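Local coordinates for protein pyruvate kinase (Pseudomonas aeruginosa, PDB 6QXL) that probably catalyses the last step of glycolysis, transferring phosphate from phosphoenolpyruvate to ADP to give pyruvate and ATP, and binds glucose-6-phosphate away from its magnesium site, at residues A[2-7]-A[29-34]; A[62-67]-A[187-192]; A[382-387]-A[409-414]. All coordinates share one frame; numbering follows the deposited sequence.

How the interactions relate
Along the chain the three contacts follow in series, each closing before the next opens. Interactions 1 and 2, with centres about 14 Å apart, belong to the TIM barrel: strands 32-36 and 64-68 are neighbours in its closed parallel sheet, and Leu66 N and Ala33 O, 2.9 Å apart, probably hydrogen-bond between them. Interaction 3 lies in the alpha/beta domain, its centre about 14 Å from that of interaction 2 and about 17 Å from that of interaction 1. Helix 409-414 abuts the barrel, where Arg409 NH1 forms a salt bridge with Asp189 OD1. The same helix also meets loop 384-387, which helps bind glucose-6-phosphate, so it connects the effector pocket physically with the barrel.

Interaction 1: residues A[2-7]-A[29-34]; sequences SVRRTK and GIDVAR
The backbones of 2-7 and 29-34 come together at Lys7 and Asp31, whose CA atoms lie 5.9 Å apart, where the N-terminal arm runs into the first strand of the TIM barrel and the chain returns from helix 19-28 to the second. Arg4 makes the main polar link. Its CG lies opposite the backbone N (chi1 163°), and a bend at chi3 turns the guanidinium edge-on to its acceptors. Arg4 NH1 forms a salt bridge with Asp31 OD2 at 2.8 Å; the oxygen lies in the guanidinium plane and accepts through its syn lone pair, although the two flat groups are turned 53° against each other. The same NH1 donates to Thr6 O, tying the arm to itself, while Arg4 NH2 donates to Gly29 O at 2.9 Å from a position tilted out of the carbonyl plane. Arginine suits this place because its flat head can serve several acceptors at once. Gly29 ends the helix in a Schellman motif, and its positive phi favours glycine. Asp31 is buried but well satisfied: OD1 pairs with Arg61, and OD2 also accepts from the backbone N of Ile8. Lys7 crosses Asp31 at about a right angle and touches it through its aliphatic chain; the charged atoms are not in contact. NZ is hydrogen-bonded to carbonyls that include Phe418 O, whereas Lys7 CD rests 3.6 Å from Asp31 CG.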
loop_
_atom_site.group_PDB
_atom_site.type_symbol
_atom_site.label_atom_id
_atom_site.label_comp_id
_atom_site.label_asym_id
_atom_site.label_seq_id
_atom_site.Cartn_x
_atom_site.Cartn_y
_atom_site.Cartn_z
ATOM N N SER A 2 -24.806 -1.214 -18.003
ATOM C CA SER A 2 -25.139 -2.426 -17.241
ATOM C C SER A 2 -26.364 -2.203 -16.361
ATOM O O SER A 2 -26.778 -1.064 -16.070
ATOM C CB SER A 2 -23.980 -2.841 -16.353
ATOM O OG SER A 2 -22.768 -2.920 -17.058
ATOM N N VAL A 3 -26.939 -3.296 -15.913
ATOM C CA VAL A 3 -28.031 -3.224 -14.980
ATOM C C VAL A 3 -27.601 -2.499 -13.716
ATOM O O VAL A 3 -26.548 -2.765 -13.147
ATOM C CB VAL A 3 -28.603 -4.634 -14.685
ATOM C CG1 VAL A 3 -27.563 -5.746 -14.462
ATOM C CG2 VAL A 3 -29.630 -4.653 -13.552
ATOM N N ARG A 4 -28.418 -1.540 -13.297
ATOM C CA ARG A 4 -28.137 -0.758 -12.094
ATOM C C ARG A 4 -28.025 -1.684 -10.888
ATOM O O ARG A 4 -28.803 -2.604 -10.735
ATOM C CB ARG A 4 -29.237 0.269 -11.849
ATOM C CG ARG A 4 -29.277 0.870 -10.445
ATOM C CD ARG A 4 -30.274 2.015 -10.404
ATOM N NE ARG A 4 -31.605 1.607 -10.826
ATOM C CZ ARG A 4 -32.534 1.091 -10.035
ATOM N NH1 ARG A 4 -32.329 0.895 -8.735
ATOM N NH2 ARG A 4 -33.727 0.780 -10.554
ATOM N N ARG A 5 -27.053 -1.408 -10.035
ATOM C CA ARG A 5 -26.809 -2.175 -8.833
ATOM C C ARG A 5 -27.301 -1.510 -7.568
ATOM O O ARG A 5 -27.739 -2.191 -6.641
ATOM C CB ARG A 5 -25.316 -2.458 -8.695
ATOM C CG ARG A 5 -24.727 -3.264 -9.861
ATOM C CD ARG A 5 -23.190 -3.367 -9.702
ATOM N NE ARG A 5 -22.765 -4.226 -8.598
ATOM C CZ ARG A 5 -22.767 -5.554 -8.631
ATOM N NH1 ARG A 5 -23.186 -6.216 -9.698
ATOM N NH2 ARG A 5 -22.355 -6.250 -7.576
ATOM N N THR A 6 -27.208 -0.185 -7.493
ATOM C CA THR A 6 -27.652 0.534 -6.301
ATOM C C THR A 6 -29.167 0.556 -6.286
ATOM O O THR A 6 -29.798 0.763 -7.327
ATOM C CB THR A 6 -27.066 1.961 -6.282
ATOM O OG1 THR A 6 -25.637 1.878 -6.404
ATOM C CG2 THR A 6 -27.417 2.667 -4.991
ATOM N N LYS A 7 -29.751 0.344 -5.113
ATOM C CA LYS A 7 -31.198 0.180 -5.020
ATOM C C LYS A 7 -31.865 1.483 -4.632
ATOM O O LYS A 7 -31.262 2.332 -4.000
ATOM C CB LYS A 7 -31.548 -0.932 -4.041
ATOM C CG LYS A 7 -30.907 -2.270 -4.381
ATOM C CD LYS A 7 -31.292 -2.778 -5.784
ATOM C CE LYS A 7 -30.707 -4.162 -6.070
ATOM N NZ LYS A 7 -31.218 -5.200 -5.112
ATOM N N GLY A 29 -38.375 1.587 -11.904
ATOM C CA GLY A 29 -37.365 0.780 -11.264
ATOM C C GLY A 29 -37.290 0.826 -9.757
ATOM O O GLY A 29 -36.265 0.438 -9.198
ATOM N N ILE A 30 -38.324 1.243 -9.045
ATOM C CA ILE A 30 -38.188 1.257 -7.594
ATOM C C ILE A 30 -37.929 -0.152 -7.073
ATOM O O ILE A 30 -38.474 -1.117 -7.577
ATOM C CB ILE A 30 -39.385 1.893 -6.865
ATOM C CG1 ILE A 30 -40.673 1.105 -7.022
ATOM C CG2 ILE A 30 -39.606 3.328 -7.328
ATOM C CD1 ILE A 30 -41.589 1.313 -5.828
ATOM N N ASP A 31 -37.076 -0.266 -6.077
ATOM C CA ASP A 31 -36.780 -1.555 -5.468
ATOM C C ASP A 31 -37.440 -1.707 -4.090
ATOM O O ASP A 31 -37.624 -2.828 -3.621
ATOM C CB ASP A 31 -35.257 -1.757 -5.383
ATOM C CG ASP A 31 -34.547 -1.495 -6.735
ATOM O OD1 ASP A 31 -34.600 -2.361 -7.670
ATOM O OD2 ASP A 31 -33.937 -0.395 -6.877
ATOM N N VAL A 32 -37.773 -0.599 -3.430
ATOM C CA VAL A 32 -38.407 -0.645 -2.108
ATOM C C VAL A 32 -39.399 0.510 -1.994
ATOM O O VAL A 32 -39.078 1.643 -2.344
ATOM C CB VAL A 32 -37.384 -0.505 -0.973
ATOM C CG1 VAL A 32 -38.053 -0.547 0.399
ATOM C CG2 VAL A 32 -36.352 -1.590 -1.077
ATOM N N ALA A 33 -40.597 0.212 -1.499
ATOM C CA ALA A 33 -41.586 1.225 -1.218
ATOM C C ALA A 33 -41.620 1.442 0.281
ATOM O O ALA A 33 -41.767 0.479 1.050
ATOM C CB ALA A 33 -42.952 0.791 -1.721
ATOM N N ARG A 34 -41.476 2.703 0.697
ATOM C CA ARG A 34 -41.481 3.052 2.111
ATOM C C ARG A 34 -42.857 3.607 2.473
ATOM O O ARG A 34 -43.381 4.491 1.789
ATOM C CB ARG A 34 -40.391 4.096 2.399
ATOM C CG ARG A 34 -40.447 4.764 3.767
ATOM C CD ARG A 34 -39.180 5.570 3.975
ATOM N NE ARG A 34 -39.240 6.361 5.216
ATOM C CZ ARG A 34 -39.663 7.620 5.322
ATOM N NH1 ARG A 34 -40.073 8.314 4.268
ATOM N NH2 ARG A 34 -39.663 8.200 6.509
#

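Interaction 2: residues A[62-67]-A[187-192]; sequences FVALLG and DLDYVA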
loop_
_atom_site.group_PDB
_atom_site.type_symbol
_atom_site.label_atom_id
_atom_site.label_comp_id
_atom_site.label_asym_id
_atom_site.label_seq_id
_atom_site.Cartn_x
_atom_site.Cartn_y
_atom_site.Cartn_z
ATOM N N PHE A 62 -39.481 -7.508 -7.986
ATOM C CA PHE A 62 -39.500 -7.863 -6.584
ATOM C C PHE A 62 -39.220 -6.605 -5.803
ATOM O O PHE A 62 -38.084 -6.138 -5.741
ATOM C CB PHE A 62 -38.483 -8.970 -6.313
ATOM C CG PHE A 62 -38.768 -10.201 -7.096
ATOM C CD1 PHE A 62 -38.293 -10.320 -8.409
ATOM C CD2 PHE A 62 -39.578 -11.201 -6.576
ATOM C CE1 PHE A 62 -38.585 -11.433 -9.171
ATOM C CE2 PHE A 62 -39.860 -12.332 -7.317
ATOM C CZ PHE A 62 -39.392 -12.433 -8.617
ATOM N N VAL A 63 -40.291 -6.030 -5.258
ATOM C CA VAL A 63 -40.233 -4.797 -4.510
ATOM C C VAL A 63 -40.522 -5.082 -3.042
ATOM O O VAL A 63 -41.564 -5.619 -2.697
ATOM C CB VAL A 63 -41.238 -3.782 -5.061
ATOM C CG1 VAL A 63 -41.238 -2.503 -4.215
ATOM C CG2 VAL A 63 -40.927 -3.484 -6.540
ATOM N N ALA A 64 -39.589 -4.719 -2.171
ATOM C CA ALA A 64 -39.810 -4.859 -0.744
ATOM C C ALA A 64 -40.699 -3.735 -0.243
ATOM O O ALA A 64 -40.828 -2.699 -0.892
ATOM C CB ALA A 64 -38.483 -4.849 0.005
ATOM N N LEU A 65 -41.289 -3.964 0.930
ATOM C CA LEU A 65 -42.062 -2.974 1.627
ATOM C C LEU A 65 -41.403 -2.673 2.944
ATOM O O LEU A 65 -41.142 -3.569 3.741
ATOM C CB LEU A 65 -43.495 -3.446 1.875
ATOM C CG LEU A 65 -44.356 -3.784 0.664
ATOM C CD1 LEU A 65 -45.834 -3.936 1.111
ATOM C CD2 LEU A 65 -44.248 -2.762 -0.458
ATOM N N LEU A 66 -41.151 -1.388 3.166
ATOM C CA LEU A 66 -40.523 -0.916 4.375
ATOM C C LEU A 66 -41.538 -0.045 5.093
ATOM O O LEU A 66 -42.121 0.857 4.482
ATOM C CB LEU A 66 -39.264 -0.121 4.022
ATOM C CG LEU A 66 -38.482 0.454 5.198
ATOM C CD1 LEU A 66 -37.013 0.481 4.862
ATOM C CD2 LEU A 66 -38.933 1.845 5.559
ATOM N N GLY A 67 -41.717 -0.319 6.387
ATOM C CA GLY A 67 -42.617 0.438 7.235
ATOM C C GLY A 67 -41.811 1.257 8.208
ATOM O O GLY A 67 -40.998 0.713 8.960
ATOM N N ASP A 187 -47.343 -8.199 6.771
ATOM C CA ASP A 187 -46.167 -8.973 6.300
ATOM C C ASP A 187 -45.112 -8.087 5.654
ATOM O O ASP A 187 -44.603 -8.383 4.574
ATOM C CB ASP A 187 -46.568 -10.090 5.307
ATOM C CG ASP A 187 -47.156 -11.288 5.987
ATOM O OD1 ASP A 187 -47.229 -11.366 7.261
ATOM O OD2 ASP A 187 -47.514 -12.187 5.203
ATOM N N LEU A 188 -44.795 -6.978 6.309
ATOM C CA LEU A 188 -43.802 -6.069 5.770
ATOM C C LEU A 188 -42.419 -6.712 5.810
ATOM O O LEU A 188 -42.094 -7.466 6.725
ATOM C CB LEU A 188 -43.807 -4.751 6.543
ATOM C CG LEU A 188 -45.078 -3.899 6.464
ATOM C CD1 LEU A 188 -44.834 -2.557 7.110
ATOM C CD2 LEU A 188 -45.552 -3.718 5.025
ATOM N N ASP A 189 -41.624 -6.412 4.793
ATOM C CA ASP A 189 -40.286 -6.970 4.664
ATOM C C ASP A 189 -39.266 -6.263 5.563
ATOM O O ASP A 189 -38.351 -6.900 6.085
ATOM C CB ASP A 189 -39.877 -6.907 3.212
ATOM C CG ASP A 189 -40.905 -7.558 2.310
ATOM O OD1 ASP A 189 -41.122 -8.770 2.430
ATOM O OD2 ASP A 189 -41.553 -6.854 1.534
ATOM N N TYR A 190 -39.427 -4.950 5.740
ATOM C CA TYR A 190 -38.539 -4.158 6.591
ATOM C C TYR A 190 -39.359 -3.249 7.484
ATOM O O TYR A 190 -40.393 -2.730 7.078
ATOM C CB TYR A 190 -37.577 -3.299 5.743
ATOM C CG TYR A 190 -36.509 -4.080 5.034
ATOM C CD1 TYR A 190 -35.367 -4.502 5.703
ATOM C CD2 TYR A 190 -36.641 -4.404 3.695
ATOM C CE1 TYR A 190 -34.390 -5.221 5.045
ATOM C CE2 TYR A 190 -35.661 -5.123 3.033
ATOM C CZ TYR A 190 -34.541 -5.502 3.706
ATOM O OH TYR A 190 -33.600 -6.234 3.046
ATOM N N VAL A 191 -38.867 -3.044 8.695
ATOM C CA VAL A 191 -39.428 -2.076 9.626
ATOM C C VAL A 191 -38.294 -1.188 10.115
ATOM O O VAL A 191 -37.262 -1.680 10.558
ATOM C CB VAL A 191 -40.087 -2.772 10.817
ATOM C CG1 VAL A 191 -40.474 -1.778 11.902
ATOM C CG2 VAL A 191 -41.320 -3.511 10.341
ATOM N N ALA A 192 -38.507 0.125 10.053
ATOM C CA ALA A 192 -37.491 1.096 10.451
ATOM C C ALA A 192 -37.850 1.745 11.763
ATOM O O ALA A 192 -38.969 2.238 11.940
ATOM C CB ALA A 192 -37.319 2.150 9.383
#
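Leu188 begins the contact by crossing Leu65 at about a right angle, with its CD2 methyl 3.8 Å from Leu65 CB. Leu188 CD1 lies 3.7 Å from Gly67 CA, a place where the lack of a side chain lets the leucine come close. Asp189 then reaches back to the neighbouring strand: Asp189 OD2 accepts from Leu65 N at 3.0 Å through its anti lone pair and also pairs with Arg53, so a carboxylate stands in for a backbone carbonyl just ahead of the regular strand pairing. Tyr190 N donates to Leu65 O, and Tyr190 O accepts from Gly67 N at 2.8 Å. Tyr190 CB packs against Leu66 CG; with CG anti to the carbonyl carbon (chi1 -71°) the ring is turned so that its edge meets Ala64 CB, while its hydroxyl bonds to Arg414 O. Val191 pairs with Gly67, and Val191 CA lies 3.3 Å from Gly67 O in a CA-H...O contact. Ala192 N donates to Gly67 O at 2.8 Å, and its small CB meets Leu66 CD2. The strands run parallel, 24° apart in direction, as the third and fourth staves of the TIM barrel.

Interaction 3: residues A[382-387]-A[409-414]; sequences CLTESG and RETQAR. With G6P (6-O-phosphono-alpha-D-glucopyranose), chain M.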
loop_
_atom_site.group_PDB
_atom_site.type_symbol
_atom_site.label_atom_id
_atom_site.label_comp_id
_atom_site.label_asym_id
_atom_site.label_seq_id
_atom_site.Cartn_x
_atom_site.Cartn_y
_atom_site.Cartn_z
ATOM N N CYS A 382 -26.447 -17.902 -6.376
ATOM C CA CYS A 382 -26.385 -18.163 -4.954
ATOM C C CYS A 382 -27.709 -18.773 -4.506
ATOM O O CYS A 382 -28.712 -18.075 -4.378
ATOM C CB CYS A 382 -26.075 -16.877 -4.209
ATOM S SG CYS A 382 -26.010 -17.140 -2.437
ATOM N N LEU A 383 -27.711 -20.082 -4.280
ATOM C CA LEU A 383 -28.885 -20.759 -3.756
ATOM C C LEU A 383 -28.967 -20.428 -2.290
ATOM O O LEU A 383 -28.080 -20.788 -1.529
ATOM C CB LEU A 383 -28.809 -22.270 -3.954
ATOM C CG LEU A 383 -28.506 -22.806 -5.340
ATOM C CD1 LEU A 383 -28.792 -24.316 -5.332
ATOM C CD2 LEU A 383 -29.267 -22.103 -6.450
ATOM N N THR A 384 -30.038 -19.752 -1.893
ATOM C CA THR A 384 -30.162 -19.276 -0.532
ATOM C C THR A 384 -31.576 -19.451 -0.018
ATOM O O THR A 384 -32.543 -19.290 -0.750
ATOM C CB THR A 384 -29.720 -17.790 -0.412
ATOM O OG1 THR A 384 -29.889 -17.329 0.949
ATOM C CG2 THR A 384 -30.499 -16.901 -1.390
ATOM N N GLU A 385 -31.667 -19.721 1.273
ATOM C CA GLU A 385 -32.921 -19.918 1.959
ATOM C C GLU A 385 -33.439 -18.579 2.483
ATOM O O GLU A 385 -34.568 -18.197 2.181
ATOM C CB GLU A 385 -32.759 -20.952 3.079
ATOM C CG GLU A 385 -33.973 -21.762 3.468
ATOM C CD GLU A 385 -34.481 -22.748 2.364
ATOM O OE1 GLU A 385 -33.953 -22.819 1.239
ATOM O OE2 GLU A 385 -35.478 -23.452 2.599
ATOM N N SER A 386 -32.609 -17.872 3.240
ATOM C CA SER A 386 -33.001 -16.641 3.906
ATOM C C SER A 386 -32.395 -15.373 3.327
ATOM O O SER A 386 -32.704 -14.281 3.791
ATOM C CB SER A 386 -32.642 -16.720 5.386
ATOM O OG SER A 386 -31.253 -16.507 5.585
ATOM N N GLY A 387 -31.518 -15.505 2.340
ATOM C CA GLY A 387 -30.801 -14.354 1.768
ATOM C C GLY A 387 -29.505 -13.970 2.477
ATOM O O GLY A 387 -28.841 -13.039 2.054
ATOM N N ARG A 409 -40.961 -16.225 -0.597
ATOM C CA ARG A 409 -41.310 -14.853 -0.947
ATOM C C ARG A 409 -40.630 -13.854 -0.019
ATOM O O ARG A 409 -40.156 -12.825 -0.471
ATOM C CB ARG A 409 -42.815 -14.649 -0.945
ATOM C CG ARG A 409 -43.325 -13.271 -1.419
ATOM C CD ARG A 409 -44.437 -12.671 -0.560
ATOM N NE ARG A 409 -44.232 -12.664 0.906
ATOM C CZ ARG A 409 -43.747 -11.665 1.644
ATOM N NH1 ARG A 409 -43.354 -10.505 1.079
ATOM N NH2 ARG A 409 -43.676 -11.883 2.988
ATOM N N GLU A 410 -40.580 -14.185 1.261
ATOM C CA GLU A 410 -39.880 -13.385 2.275
ATOM C C GLU A 410 -38.458 -13.037 1.790
ATOM O O GLU A 410 -38.051 -11.877 1.831
ATOM C CB GLU A 410 -39.833 -14.186 3.578
ATOM C CG GLU A 410 -39.418 -13.509 4.827
ATOM C CD GLU A 410 -39.259 -14.502 6.015
ATOM O OE1 GLU A 410 -39.739 -15.661 5.960
ATOM O OE2 GLU A 410 -38.617 -14.086 7.027
ATOM N N THR A 411 -37.755 -14.033 1.277
ATOM C CA THR A 411 -36.391 -13.855 0.813
ATOM C C THR A 411 -36.357 -13.135 -0.519
ATOM O O THR A 411 -35.528 -12.252 -0.724
ATOM C CB THR A 411 -35.678 -15.229 0.725
ATOM O OG1 THR A 411 -35.687 -15.828 2.029
ATOM C CG2 THR A 411 -34.268 -15.106 0.227
ATOM N N GLN A 412 -37.252 -13.508 -1.428
ATOM C CA GLN A 412 -37.291 -12.869 -2.754
ATOM C C GLN A 412 -37.438 -11.344 -2.651
ATOM O O GLN A 412 -36.900 -10.615 -3.470
ATOM C CB GLN A 412 -38.440 -13.440 -3.587
ATOM C CG GLN A 412 -38.190 -14.858 -4.092
ATOM C CD GLN A 412 -39.462 -15.598 -4.479
ATOM O OE1 GLN A 412 -40.570 -15.040 -4.427
ATOM N NE2 GLN A 412 -39.317 -16.851 -4.809
ATOM N N ALA A 413 -38.172 -10.873 -1.634
ATOM C CA ALA A 413 -38.356 -9.443 -1.420
ATOM C C ALA A 413 -37.200 -8.820 -0.651
ATOM O O ALA A 413 -36.734 -7.738 -0.991
ATOM C CB ALA A 413 -39.659 -9.181 -0.691
ATOM N N ARG A 414 -36.760 -9.496 0.396
ATOM C CA ARG A 414 -35.683 -9.002 1.239
ATOM C C ARG A 414 -34.492 -8.506 0.425
ATOM O O ARG A 414 -34.023 -7.379 0.581
ATOM C CB ARG A 414 -35.225 -10.112 2.170
ATOM C CG ARG A 414 -34.648 -9.578 3.440
ATOM C CD ARG A 414 -33.911 -10.655 4.175
ATOM N NE ARG A 414 -34.561 -11.892 4.548
ATOM C CZ ARG A 414 -35.533 -12.033 5.427
ATOM N NH1 ARG A 414 -36.114 -10.984 6.001
ATOM N NH2 ARG A 414 -35.990 -13.249 5.685
HETATM C C1 G6P M . -28.723 -23.309 0.071
HETATM C C2 G6P M . -29.558 -24.502 0.493
HETATM C C3 G6P M . -28.888 -24.954 1.784
HETATM C C4 G6P M . -28.267 -23.843 2.610
HETATM C C5 G6P M . -29.123 -22.621 2.318
HETATM C C6 G6P M . -28.768 -21.491 3.267
HETATM O O1 G6P M . -29.081 -23.143 -1.293
HETATM O O2 G6P M . -30.972 -24.199 0.612
HETATM O O3 G6P M . -27.826 -25.721 1.276
HETATM O O4 G6P M . -28.151 -24.215 4.008
HETATM O O5 G6P M . -28.981 -22.217 0.958
HETATM O O6 G6P M . -28.954 -20.191 2.737
HETATM P P G6P M . -28.764 -18.870 3.701
HETATM O O1P G6P M . -30.120 -18.540 4.274
HETATM O O2P G6P M . -28.295 -18.108 2.482
HETATM O O3P G6P M . -27.872 -19.077 4.952
#
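Thr411 and Arg414, one helical turn apart, both face loop 384-387 and grip consecutive carbonyls of it. Thr411 has its hydroxyl opposite its own carbonyl carbon (chi1 -59°), which directs Thr411 OG1 to donate to Glu385 O at 2.6 Å and lays the methyl CG2 3.5 Å from Gly387 N. Threonine suits the place by offering a donor and a methyl that packs on the peptide between Ser386 and Gly387. Arg414, its CG anti to the backbone N, bends at chi3 to present NE to Ser386 O at 3.1 Å, with the carbonyl oxygen 15° out of the guanidinium plane. Its NH2 forms a salt bridge with Glu410 OE2, met from above the carboxylate plane, which helps fix how the guanidinium is turned; Trp217 of the barrel makes a cation-pi contact with the same arginine. The two carbonyls belong to a phosphate-binding loop that follows strand 377-383 of the alpha/beta domain and leads into helix 388-394, with Gly387 at the N-cap position and a positive phi that suits glycine. On the ligand side, Ser386 uses both its N and its OG, the latter at 2.7 Å, on phosphate oxygen O1P of glucose-6-phosphate. Thr384 OG1 lies so close to O2P that the details of that bond are doubtful; it also accepts from Gly387 N in an ST motif. Glu385 N donates to the ester oxygen O6 of glucose-6-phosphate at 3.1 Å, almost straight at 171°.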